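Local coordinates for protein ATP-dependent RNA helicase HrpB (Escherichia coli, PDB 6EUD) that hydrolyses ATP to ADP and phosphate as a DExH-box RNA helicase of the DEAH/RHA type that binds single-stranded RNA, at residues A[493-498]-A[534-539]; A[396-401]-A[499-504]; A[433-438]-A[563-568]; A[454-459]-A[527-532]. One frame throughout, in Å; residues are numbered along the deposited sequence.

Interaction 1. Residues A[493-498]-A[534-539]; sequences PLLAGA and WLIAPL
The helix turn carrying L495 and A496 lies across the strand that carries I536, the two axes passing 9.2 Å apart at 63°, with A496 and I536 opposite each other at 7.1 Å between their CA atoms. That spacing leaves room for one layer of side chains, and I536 and L495 fill most of it together, in nearly equal shares. The CG1 branch of I536 stands anti to the carbonyl carbon (chi1 -52°) and runs straight on from there, which drives CD1 at the helix backbone. The methyl ends 3.8 Å from the backbone N of A496, and it also lies 3.9 Å from CB of L495. The methyl of A496 flanks it, CB to CD1 of I536 being 4.3 Å.

L495 comes the other way and crosses I536 at a slant. CD1 of L495 settles against the base of the isoleucine, 4.1 Å from CB of I536. The same methyl also meets the next residue on this side of the strand: CD1 of L495 lies 4.2 Å from CD of P538. A537, between the two, points its methyl away from the helix.

Further apolar residues close the core around this pair. L562 of helix 559-565 touches both A496 and I536, while M426 and I442 from two other helices cover L495. Every side chain that meets here is buried and hydrocarbon, so at this contact the two segments are joined by van der Waals packing and the exclusion of water.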
loop_
_atom_site.group_PDB
_atom_site.type_symbol
_atom_site.label_atom_id
_atom_site.label_comp_id
_atom_site.label_asym_id
_atom_site.label_seq_id
_atom_site.Cartn_x
_atom_site.Cartn_y
_atom_site.Cartn_z
ATOM N N PRO A 493 23.692 13.261 11.863
ATOM C CA PRO A 493 23.145 12.236 12.767
ATOM C C PRO A 493 21.613 12.299 12.946
ATOM O O PRO A 493 20.986 11.250 13.097
ATOM C CB PRO A 493 23.868 12.508 14.084
ATOM C CG PRO A 493 24.307 13.941 13.989
ATOM C CD PRO A 493 24.596 14.199 12.554
ATOM N N LEU A 494 21.019 13.486 12.893
ATOM C CA LEU A 494 19.553 13.614 12.898
ATOM C C LEU A 494 18.896 12.917 11.701
ATOM O O LEU A 494 17.900 12.200 11.839
ATOM C CB LEU A 494 19.164 15.090 12.910
ATOM C CG LEU A 494 19.517 15.835 14.200
ATOM C CD1 LEU A 494 19.437 17.317 13.949
ATOM C CD2 LEU A 494 18.571 15.435 15.314
ATOM N N LEU A 495 19.457 13.137 10.523
ATOM C CA LEU A 495 18.987 12.474 9.326
ATOM C C LEU A 495 19.178 10.965 9.381
ATOM O O LEU A 495 18.283 10.202 9.013
ATOM C CB LEU A 495 19.713 13.007 8.098
ATOM C CG LEU A 495 19.194 14.223 7.352
ATOM C CD1 LEU A 495 19.885 14.268 5.985
ATOM C CD2 LEU A 495 17.676 14.205 7.209
ATOM N N ALA A 496 20.368 10.556 9.815
ATOM C CA ALA A 496 20.737 9.146 9.925
ATOM C C ALA A 496 19.672 8.326 10.650
ATOM O O ALA A 496 19.378 7.213 10.239
ATOM C CB ALA A 496 22.085 8.997 10.641
ATOM N N GLY A 497 19.091 8.881 11.712
ATOM C CA GLY A 497 18.072 8.181 12.469
ATOM C C GLY A 497 16.788 7.967 11.683
ATOM O O GLY A 497 16.282 6.845 11.595
ATOM N N ALA A 498 16.281 9.040 11.079
ATOM C CA ALA A 498 14.980 9.007 10.435
ATOM C C ALA A 498 15.025 8.541 8.974
ATOM O O ALA A 498 13.992 8.220 8.400
ATOM C CB ALA A 498 14.331 10.379 10.521
ATOM N N TRP A 534 29.618 8.751 0.115
ATOM C CA TRP A 534 28.530 8.471 1.050
ATOM C C TRP A 534 27.584 9.647 1.245
ATOM O O TRP A 534 28.018 10.752 1.566
ATOM C CB TRP A 534 29.095 8.040 2.393
ATOM C CG TRP A 534 29.649 6.684 2.360
ATOM C CD1 TRP A 534 30.923 6.334 2.045
ATOM C CD2 TRP A 534 28.953 5.467 2.660
ATOM N NE1 TRP A 534 31.069 4.970 2.126
ATOM C CE2 TRP A 534 29.873 4.414 2.505
ATOM C CE3 TRP A 534 27.645 5.168 3.049
ATOM C CZ2 TRP A 534 29.531 3.082 2.725
ATOM C CZ3 TRP A 534 27.304 3.837 3.268
ATOM C CH2 TRP A 534 28.245 2.813 3.103
ATOM N N LEU A 535 26.293 9.395 1.046
ATOM C CA LEU A 535 25.266 10.417 1.216
ATOM C C LEU A 535 24.125 9.918 2.084
ATOM O O LEU A 535 24.016 8.729 2.353
ATOM C CB LEU A 535 24.699 10.856 -0.131
ATOM C CG LEU A 535 25.675 11.272 -1.231
ATOM C CD1 LEU A 535 24.920 11.452 -2.551
ATOM C CD2 LEU A 535 26.438 12.545 -0.824
ATOM N N ILE A 536 23.280 10.841 2.531
ATOM C CA ILE A 536 21.961 10.476 3.038
ATOM C C ILE A 536 20.980 11.183 2.124
ATOM O O ILE A 536 21.054 12.399 1.986
ATOM C CB ILE A 536 21.721 10.910 4.501
ATOM C CG1 ILE A 536 22.856 10.439 5.409
ATOM C CG2 ILE A 536 20.408 10.326 4.983
ATOM C CD1 ILE A 536 22.663 10.803 6.829
ATOM N N ALA A 537 20.095 10.438 1.473
ATOM C CA ALA A 537 19.175 11.039 0.513
ATOM C C ALA A 537 17.732 10.919 0.972
ATOM O O ALA A 537 17.032 9.986 0.584
ATOM C CB ALA A 537 19.342 10.404 -0.863
ATOM N N PRO A 538 17.278 11.874 1.794
ATOM C CA PRO A 538 15.905 11.795 2.296
ATOM C C PRO A 538 14.838 11.963 1.206
ATOM O O PRO A 538 13.789 11.332 1.299
ATOM C CB PRO A 538 15.844 12.938 3.326
ATOM C CG PRO A 538 16.929 13.833 2.980
ATOM C CD PRO A 538 18.020 12.983 2.417
ATOM N N LEU A 539 15.103 12.782 0.196
ATOM C CA LEU A 539 14.112 13.035 -0.848
ATOM C C LEU A 539 14.469 12.356 -2.180
ATOM O O LEU A 539 15.503 12.648 -2.794
ATOM C CB LEU A 539 13.946 14.542 -1.051
ATOM C CG LEU A 539 12.620 15.019 -1.629
ATOM C CD1 LEU A 539 11.471 14.518 -0.785
ATOM C CD2 LEU A 539 12.617 16.523 -1.693
#

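Interaction 2. Residues A[396-401]-A[499-504]; sequences LQMLGA and FADRIA. With EDO (1,2-ethanediol), chain C.
M398, near the C-terminal end of helix 386-398, reaches across to the turn formed by F499, A500 and D501 and makes nearly all of this contact by itself. Its CG is anti to the backbone N (chi1 -170°), which carries the chain straight out from the helix before it bends at chi3 (86°) to lay the terminal methyl against the turn. The tight part is here: CE sits 3.6 Å from OD1 of D501 and 4.0 Å from the backbone N of A500. The sulfur follows over the same surface, with SD 3.8 Å from OD1 of D501 and 4.4 Å from CB of A500. The methionine and aspartate side chains meet at about a right angle.

The looser side lies beyond the carboxylate. There OD2 of D501 accepts a hydrogen bond of 2.9 Å from O2 of a 1,2-ethanediol molecule, probably a remnant of the crystallisation liquor, and the same oxygen forms a salt bridge with R422. Just after M398 the helix is closed by a Schellman motif at G400, which has a positive phi.

The two oxygens of D501 thus do different work. OD2 carries the ionic and hydrogen-bonding partners, while OD1 rests beside a polarisable thioether and its methyl. R422 probably fixes the carboxylate, giving the flexible methionine a defined surface to pack on; the contact itself is mainly van der Waals, with perhaps a weak electrostatic part between CE and OD1.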
loop_
_atom_site.group_PDB
_atom_site.type_symbol
_atom_site.label_atom_id
_atom_site.label_comp_id
_atom_site.label_asym_id
_atom_site.label_seq_id
_atom_site.Cartn_x
_atom_site.Cartn_y
_atom_site.Cartn_z
ATOM N N LEU A 396 7.811 2.391 11.467
ATOM C CA LEU A 396 7.651 2.957 12.801
ATOM C C LEU A 396 8.607 2.273 13.774
ATOM O O LEU A 396 9.150 2.920 14.687
ATOM C CB LEU A 396 6.191 2.836 13.276
ATOM C CG LEU A 396 5.176 3.724 12.535
ATOM C CD1 LEU A 396 3.816 3.699 13.199
ATOM C CD2 LEU A 396 5.655 5.167 12.452
ATOM N N GLN A 397 8.832 0.975 13.564
ATOM C CA GLN A 397 9.840 0.246 14.336
ATOM C C GLN A 397 11.229 0.840 14.117
ATOM O O GLN A 397 11.933 1.141 15.076
ATOM C CB GLN A 397 9.819 -1.237 13.972
ATOM C CG GLN A 397 8.752 -2.011 14.718
ATOM C CD GLN A 397 8.311 -3.283 14.011
ATOM O OE1 GLN A 397 8.802 -3.621 12.932
ATOM N NE2 GLN A 397 7.348 -3.979 14.610
ATOM N N MET A 398 11.608 1.026 12.853
ATOM C CA MET A 398 12.889 1.638 12.516
ATOM C C MET A 398 13.069 2.984 13.237
ATOM O O MET A 398 14.167 3.315 13.685
ATOM C CB MET A 398 13.021 1.832 10.992
ATOM C CG MET A 398 14.438 2.241 10.525
ATOM S SD MET A 398 14.566 2.899 8.845
ATOM C CE MET A 398 14.200 4.629 9.105
ATOM N N LEU A 399 11.985 3.748 13.341
ATOM C CA LEU A 399 12.027 5.088 13.920
ATOM C C LEU A 399 11.978 5.081 15.444
ATOM O O LEU A 399 12.091 6.126 16.077
ATOM C CB LEU A 399 10.870 5.931 13.359
ATOM C CG LEU A 399 10.918 6.159 11.833
ATOM C CD1 LEU A 399 9.659 6.857 11.357
ATOM C CD2 LEU A 399 12.201 6.932 11.405
ATOM N N GLY A 400 11.798 3.897 16.027
ATOM C CA GLY A 400 11.685 3.750 17.472
ATOM C C GLY A 400 10.379 4.228 18.100
ATOM O O GLY A 400 10.322 4.508 19.297
ATOM N N ALA A 401 9.324 4.308 17.296
ATOM C CA ALA A 401 8.040 4.829 17.747
ATOM C C ALA A 401 7.177 3.768 18.453
ATOM O O ALA A 401 6.194 4.100 19.136
ATOM C CB ALA A 401 7.277 5.423 16.550
ATOM N N PHE A 499 16.209 8.515 8.371
ATOM C CA PHE A 499 16.339 8.088 6.981
ATOM C C PHE A 499 17.470 7.091 6.783
ATOM O O PHE A 499 18.149 7.124 5.760
ATOM C CB PHE A 499 16.560 9.298 6.083
ATOM C CG PHE A 499 15.468 10.324 6.175
ATOM C CD1 PHE A 499 15.530 11.346 7.112
ATOM C CD2 PHE A 499 14.364 10.254 5.341
ATOM C CE1 PHE A 499 14.519 12.283 7.191
ATOM C CE2 PHE A 499 13.340 11.191 5.420
ATOM C CZ PHE A 499 13.420 12.206 6.337
ATOM N N ALA A 500 17.677 6.210 7.759
ATOM C CA ALA A 500 18.765 5.224 7.701
ATOM C C ALA A 500 18.718 4.345 6.439
ATOM O O ALA A 500 19.751 4.011 5.868
ATOM C CB ALA A 500 18.735 4.358 8.933
ATOM N N ASP A 501 17.513 3.968 6.021
ATOM C CA ASP A 501 17.307 3.165 4.821
ATOM C C ASP A 501 17.632 3.943 3.543
ATOM O O ASP A 501 17.663 3.363 2.450
ATOM C CB ASP A 501 15.859 2.678 4.761
ATOM C CG ASP A 501 14.861 3.819 4.900
ATOM O OD1 ASP A 501 15.167 4.783 5.623
ATOM O OD2 ASP A 501 13.770 3.774 4.304
ATOM N N ARG A 502 17.845 5.255 3.671
ATOM C CA ARG A 502 18.137 6.067 2.493
ATOM C C ARG A 502 19.554 6.616 2.513
ATOM O O ARG A 502 19.873 7.524 1.758
ATOM C CB ARG A 502 17.130 7.200 2.366
ATOM C CG ARG A 502 15.728 6.682 2.244
ATOM C CD ARG A 502 14.725 7.794 2.116
ATOM N NE ARG A 502 13.374 7.252 2.084
ATOM C CZ ARG A 502 12.283 8.001 2.139
ATOM N NH1 ARG A 502 12.382 9.324 2.245
ATOM N NH2 ARG A 502 11.094 7.428 2.097
ATOM N N ILE A 503 20.393 6.067 3.386
ATOM C CA ILE A 503 21.839 6.239 3.288
ATOM C C ILE A 503 22.332 5.679 1.958
ATOM O O ILE A 503 21.992 4.555 1.591
ATOM C CB ILE A 503 22.549 5.529 4.424
ATOM C CG1 ILE A 503 22.253 6.251 5.743
ATOM C CG2 ILE A 503 24.037 5.428 4.129
ATOM C CD1 ILE A 503 22.741 5.519 6.981
ATOM N N ALA A 504 23.118 6.458 1.226
ATOM C CA ALA A 504 23.507 6.064 -0.126
ATOM C C ALA A 504 25.016 5.916 -0.298
ATOM O O ALA A 504 25.794 6.770 0.139
ATOM C CB ALA A 504 22.979 7.053 -1.108
HETATM C C1 EDO C . 12.827 0.310 6.004
HETATM O O1 EDO C . 11.425 0.348 6.078
HETATM C C2 EDO C . 13.277 0.041 4.559
HETATM O O2 EDO C . 12.850 1.085 3.661
#

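Interaction 3. Residues A[433-438]-A[563-568]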
loop_
_atom_site.group_PDB
_atom_site.type_symbol
_atom_site.label_atom_id
_atom_site.label_comp_id
_atom_site.label_asym_id
_atom_site.label_seq_id
_atom_site.Cartn_x
_atom_site.Cartn_y
_atom_site.Cartn_z
ATOM N N ASP A 433 18.584 21.729 22.447
ATOM C CA ASP A 433 17.828 22.733 21.735
ATOM C C ASP A 433 18.501 23.172 20.432
ATOM O O ASP A 433 17.832 23.649 19.527
ATOM C CB ASP A 433 17.568 23.924 22.656
ATOM C CG ASP A 433 16.758 23.531 23.895
ATOM O OD1 ASP A 433 16.221 22.393 23.921
ATOM O OD2 ASP A 433 16.647 24.353 24.840
ATOM N N ASP A 434 19.807 22.965 20.312
ATOM C CA ASP A 434 20.509 23.287 19.071
ATOM C C ASP A 434 20.236 22.211 18.022
ATOM O O ASP A 434 19.979 22.508 16.855
ATOM C CB ASP A 434 22.017 23.450 19.329
ATOM C CG ASP A 434 22.350 24.759 20.084
ATOM O OD1 ASP A 434 21.471 25.640 20.219
ATOM O OD2 ASP A 434 23.503 24.925 20.537
ATOM N N GLU A 435 20.272 20.953 18.449
ATOM C CA GLU A 435 19.853 19.847 17.593
ATOM C C GLU A 435 18.385 20.005 17.245
ATOM O O GLU A 435 17.972 19.698 16.129
ATOM C CB GLU A 435 20.092 18.491 18.264
ATOM C CG GLU A 435 21.561 18.070 18.276
ATOM C CD GLU A 435 21.798 16.661 18.808
ATOM O OE1 GLU A 435 20.821 15.960 19.158
ATOM O OE2 GLU A 435 22.982 16.263 18.892
ATOM N N ALA A 436 17.596 20.498 18.195
ATOM C CA ALA A 436 16.178 20.714 17.930
ATOM C C ALA A 436 15.973 21.717 16.785
ATOM O O ALA A 436 15.267 21.404 15.812
ATOM C CB ALA A 436 15.462 21.175 19.179
ATOM N N ALA A 437 16.580 22.905 16.902
ATOM C CA ALA A 437 16.442 23.946 15.882
ATOM C C ALA A 437 16.949 23.447 14.518
ATOM O O ALA A 437 16.381 23.768 13.473
ATOM C CB ALA A 437 17.190 25.205 16.296
ATOM N N THR A 438 18.013 22.652 14.535
ATOM C CA THR A 438 18.527 22.063 13.306
ATOM C C THR A 438 17.486 21.120 12.680
ATOM O O THR A 438 17.183 21.216 11.485
ATOM C CB THR A 438 19.846 21.301 13.558
ATOM O OG1 THR A 438 20.798 22.179 14.186
ATOM C CG2 THR A 438 20.415 20.779 12.249
ATOM N N VAL A 563 29.174 6.440 11.343
ATOM C CA VAL A 563 29.135 5.122 11.962
ATOM C C VAL A 563 29.658 5.204 13.394
ATOM O O VAL A 563 29.195 4.497 14.292
ATOM C CB VAL A 563 29.967 4.109 11.151
ATOM C CG1 VAL A 563 30.149 2.825 11.929
ATOM C CG2 VAL A 563 29.321 3.867 9.801
ATOM N N GLN A 564 30.622 6.086 13.603
ATOM C CA GLN A 564 31.139 6.310 14.935
ATOM C C GLN A 564 30.097 7.038 15.783
ATOM O O GLN A 564 29.878 6.687 16.941
ATOM C CB GLN A 564 32.449 7.098 14.876
ATOM C CG GLN A 564 33.689 6.252 15.126
ATOM C CD GLN A 564 33.779 5.768 16.565
ATOM O OE1 GLN A 564 33.940 6.568 17.489
ATOM N NE2 GLN A 564 33.663 4.456 16.762
ATOM N N ARG A 565 29.450 8.038 15.190
ATOM C CA ARG A 565 28.418 8.813 15.869
ATOM C C ARG A 565 27.158 7.980 16.108
ATOM O O ARG A 565 26.469 8.154 17.116
ATOM C CB ARG A 565 28.090 10.069 15.052
ATOM C CG ARG A 565 26.936 10.904 15.580
ATOM C CD ARG A 565 27.136 11.274 17.042
ATOM N NE ARG A 565 26.219 12.321 17.491
ATOM C CZ ARG A 565 24.936 12.123 17.788
ATOM N NH1 ARG A 565 24.398 10.915 17.662
ATOM N NH2 ARG A 565 24.186 13.141 18.198
ATOM N N CYS A 566 26.880 7.065 15.180
ATOM C CA CYS A 566 25.655 6.269 15.196
ATOM C C CYS A 566 25.966 4.796 14.957
ATOM O O CYS A 566 25.679 4.259 13.877
ATOM C CB CYS A 566 24.665 6.765 14.131
ATOM S SG CYS A 566 24.391 8.569 14.046
ATOM N N PRO A 567 26.548 4.134 15.973
ATOM C CA PRO A 567 27.026 2.749 15.868
ATOM C C PRO A 567 25.931 1.759 15.509
ATOM O O PRO A 567 26.226 0.713 14.936
ATOM C CB PRO A 567 27.582 2.458 17.271
ATOM C CG PRO A 567 26.899 3.449 18.184
ATOM C CD PRO A 567 26.734 4.682 17.334
ATOM N N GLN A 568 24.687 2.091 15.832
ATOM C CA GLN A 568 23.567 1.186 15.609
ATOM C C GLN A 568 23.272 1.012 14.118
ATOM O O GLN A 568 22.592 0.070 13.732
ATOM C CB GLN A 568 22.319 1.689 16.341
ATOM C CG GLN A 568 21.764 3.037 15.816
ATOM C CD GLN A 568 22.521 4.270 16.323
ATOM O OE1 GLN A 568 23.493 4.153 17.067
ATOM N NE2 GLN A 568 22.067 5.453 15.920
#
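The guanidinium of R565 is met by E435 at its edge, near its own plane, and neither of its faces is used by the glutamate. OE2 of E435 lies 3.4 Å from NH2 of R565, a long salt bridge made by a single pair of atoms and therefore not a two-pronged pairing. The carboxylate and guanidinium planes are turned 35° apart.

The side chains approach from opposite directions. CG of R565 is anti to the backbone N, and the chain then bends at chi2 (54°), while E435 is extended beyond CG. The other carboxylate oxygen, OE1, has a stronger partner in the backbone N of K431, just ahead of the helix. This bond probably orients E435 and leaves R565 as a secondary, electrostatic partner on the exposed side of the contact, where it also touches a crystal neighbour.

One turn on, OG1 of T438 donates to O of D434 at 2.8 Å, while N of T438 reaches that oxygen from the opposite face of its plane. The salt bridge joins the start of helix 433-447 to the end of helix 559-565, with helix 491-498 between them offering P493 to R565 and L494 to T438.

Interaction 4. Residues A[454-459]-A[527-532]; sequences NSDLGV and DALSRH
S455 and D527 supply the polar bond of this contact: OG of S455 donates to OD2 of D527 at 3.1 Å. The hydroxyl comes at the acceptor from above the carboxylate, 54° out of its plane, so this is an off-plane bond and probably a modest one.

Van der Waals packing comes from L529, whose methyls rest on the peptide of the opposite segment and on the serine hydroxyl. CD1 of L529 lies 3.7 Å from O of S455 and the same distance from both OG of S455 and CA of D456. Its CG is anti to the carbonyl carbon (chi1 -76°), bringing the two methyls over S455 and D456, where CD2 approaches OD1 of D456 at 4.2 Å. Behind them L523, A554 and L556 complete a buried seat for the leucine.

A third group of bonds shapes the segment 454-459 itself. D456 is the N-cap of helix 457-462, its OD1 accepting from N of G458 at 2.9 Å. Just before it, N454 makes an Asx turn closed by a weak hydrogen bond, N of D456 donating to OD1 of N454.

The helix N-terminus would probably stabilise the negative charge of D456, and the cap bond to G458 probably helps fix the turn at D456, on which L529 rests. The connection between the helix start and the loop 527-532 is therefore mixed: a leucine lying against peptide groups, with one serine-aspartate bond at its side.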
loop_
_atom_site.group_PDB
_atom_site.type_symbol
_atom_site.label_atom_id
_atom_site.label_comp_id
_atom_site.label_asym_id
_atom_site.label_seq_id
_atom_site.Cartn_x
_atom_site.Cartn_y
_atom_site.Cartn_z
ATOM N N ASN A 454 18.604 22.078 -7.239
ATOM C CA ASN A 454 19.787 21.881 -6.407
ATOM C C ASN A 454 19.635 20.700 -5.448
ATOM O O ASN A 454 18.656 20.602 -4.700
ATOM C CB ASN A 454 20.106 23.150 -5.629
ATOM C CG ASN A 454 21.542 23.195 -5.172
ATOM O OD1 ASN A 454 22.204 22.161 -5.045
ATOM N ND2 ASN A 454 22.033 24.397 -4.899
ATOM N N SER A 455 20.615 19.805 -5.469
ATOM C CA SER A 455 20.461 18.525 -4.787
ATOM C C SER A 455 21.031 18.528 -3.373
ATOM O O SER A 455 20.671 17.668 -2.564
ATOM C CB SER A 455 21.120 17.399 -5.592
ATOM O OG SER A 455 22.531 17.479 -5.499
ATOM N N ASP A 456 21.927 19.469 -3.079
ATOM C CA ASP A 456 22.528 19.539 -1.754
ATOM C C ASP A 456 21.543 20.096 -0.705
ATOM O O ASP A 456 21.079 21.240 -0.798
ATOM C CB ASP A 456 23.812 20.369 -1.802
ATOM C CG ASP A 456 24.575 20.333 -0.495
ATOM O OD1 ASP A 456 24.215 19.511 0.383
ATOM O OD2 ASP A 456 25.560 21.098 -0.348
ATOM N N LEU A 457 21.218 19.263 0.283
ATOM C CA LEU A 457 20.332 19.656 1.382
ATOM C C LEU A 457 21.016 20.685 2.300
ATOM O O LEU A 457 20.353 21.483 2.967
ATOM C CB LEU A 457 19.904 18.428 2.184
ATOM C CG LEU A 457 19.104 18.670 3.463
ATOM C CD1 LEU A 457 17.718 19.239 3.174
ATOM C CD2 LEU A 457 19.017 17.403 4.289
ATOM N N GLY A 458 22.343 20.675 2.313
ATOM C CA GLY A 458 23.109 21.652 3.066
ATOM C C GLY A 458 22.983 23.046 2.479
ATOM O O GLY A 458 23.118 24.049 3.176
ATOM N N VAL A 459 22.724 23.119 1.183
ATOM C CA VAL A 459 22.504 24.417 0.553
ATOM C C VAL A 459 21.166 24.991 1.004
ATOM O O VAL A 459 21.112 26.126 1.457
ATOM C CB VAL A 459 22.551 24.338 -0.991
ATOM C CG1 VAL A 459 21.862 25.532 -1.580
ATOM C CG2 VAL A 459 24.007 24.262 -1.479
ATOM N N ASP A 527 26.951 16.475 -10.756
ATOM C CA ASP A 527 26.463 17.100 -9.538
ATOM C C ASP A 527 27.563 17.145 -8.507
ATOM O O ASP A 527 28.336 16.197 -8.371
ATOM C CB ASP A 527 25.255 16.357 -8.979
ATOM C CG ASP A 527 23.965 17.116 -9.185
ATOM O OD1 ASP A 527 23.961 18.061 -10.009
ATOM O OD2 ASP A 527 22.962 16.766 -8.529
ATOM N N ALA A 528 27.627 18.258 -7.788
ATOM C CA ALA A 528 28.585 18.423 -6.711
ATOM C C ALA A 528 28.562 17.245 -5.736
ATOM O O ALA A 528 29.615 16.793 -5.285
ATOM C CB ALA A 528 28.310 19.713 -5.975
ATOM N N LEU A 529 27.375 16.739 -5.414
ATOM C CA LEU A 529 27.290 15.659 -4.436
ATOM C C LEU A 529 27.802 14.321 -4.978
ATOM O O LEU A 529 28.316 13.498 -4.221
ATOM C CB LEU A 529 25.856 15.489 -3.929
ATOM C CG LEU A 529 25.380 16.527 -2.920
ATOM C CD1 LEU A 529 23.996 16.153 -2.409
ATOM C CD2 LEU A 529 26.386 16.677 -1.778
ATOM N N SER A 530 27.678 14.105 -6.285
ATOM C CA SER A 530 28.146 12.853 -6.894
ATOM C C SER A 530 29.678 12.804 -6.985
ATOM O O SER A 530 30.248 11.872 -7.555
ATOM C CB SER A 530 27.510 12.647 -8.273
ATOM O OG SER A 530 27.780 13.728 -9.140
ATOM N N ARG A 531 30.334 13.805 -6.400
ATOM C CA ARG A 531 31.771 13.757 -6.176
ATOM C C ARG A 531 32.084 12.988 -4.886
ATOM O O ARG A 531 33.249 12.740 -4.573
ATOM C CB ARG A 531 32.368 15.174 -6.096
ATOM C CG ARG A 531 32.040 16.105 -7.272
ATOM C CD ARG A 531 32.864 15.807 -8.517
ATOM N NE ARG A 531 32.389 14.612 -9.214
ATOM C CZ ARG A 531 31.347 14.592 -10.042
ATOM N NH1 ARG A 531 30.656 15.704 -10.270
ATOM N NH2 ARG A 531 30.992 13.459 -10.636
ATOM N N HIS A 532 31.048 12.612 -4.137
ATOM C CA HIS A 532 31.256 11.961 -2.849
ATOM C C HIS A 532 30.691 10.556 -2.803
ATOM O O HIS A 532 29.717 10.238 -3.489
ATOM C CB HIS A 532 30.643 12.800 -1.731
ATOM C CG HIS A 532 31.212 14.178 -1.644
ATOM N ND1 HIS A 532 32.384 14.457 -0.975
ATOM C CD2 HIS A 532 30.784 15.352 -2.164
ATOM C CE1 HIS A 532 32.646 15.747 -1.077
ATOM N NE2 HIS A 532 31.691 16.313 -1.793
#

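Overall arrangement
All four contacts gather around the six-stranded sheet of residues 503-556 and the helices packed on it, consistent with the OB-fold and neighbouring helical region of DEAH/RHA helicases. Interaction 1 is the hub: centre to centre it lies about 9 Å from interaction 2, 11 Å from interaction 3 and 13 Å from interaction 4, touching each; interactions 2 and 4 lie about 22 Å apart. Helix 491-498 leads into strand 503-506, which pairs with strand 534-542, linking interactions 1 and 2. Along the chain 396-401 comes first, and interaction 2 crosses the other three; 433-438 and 563-568 enclose interactions 1 and 4, whose segments alternate. Together they tie helices to sheet, probably as one compact region away from the ATP site.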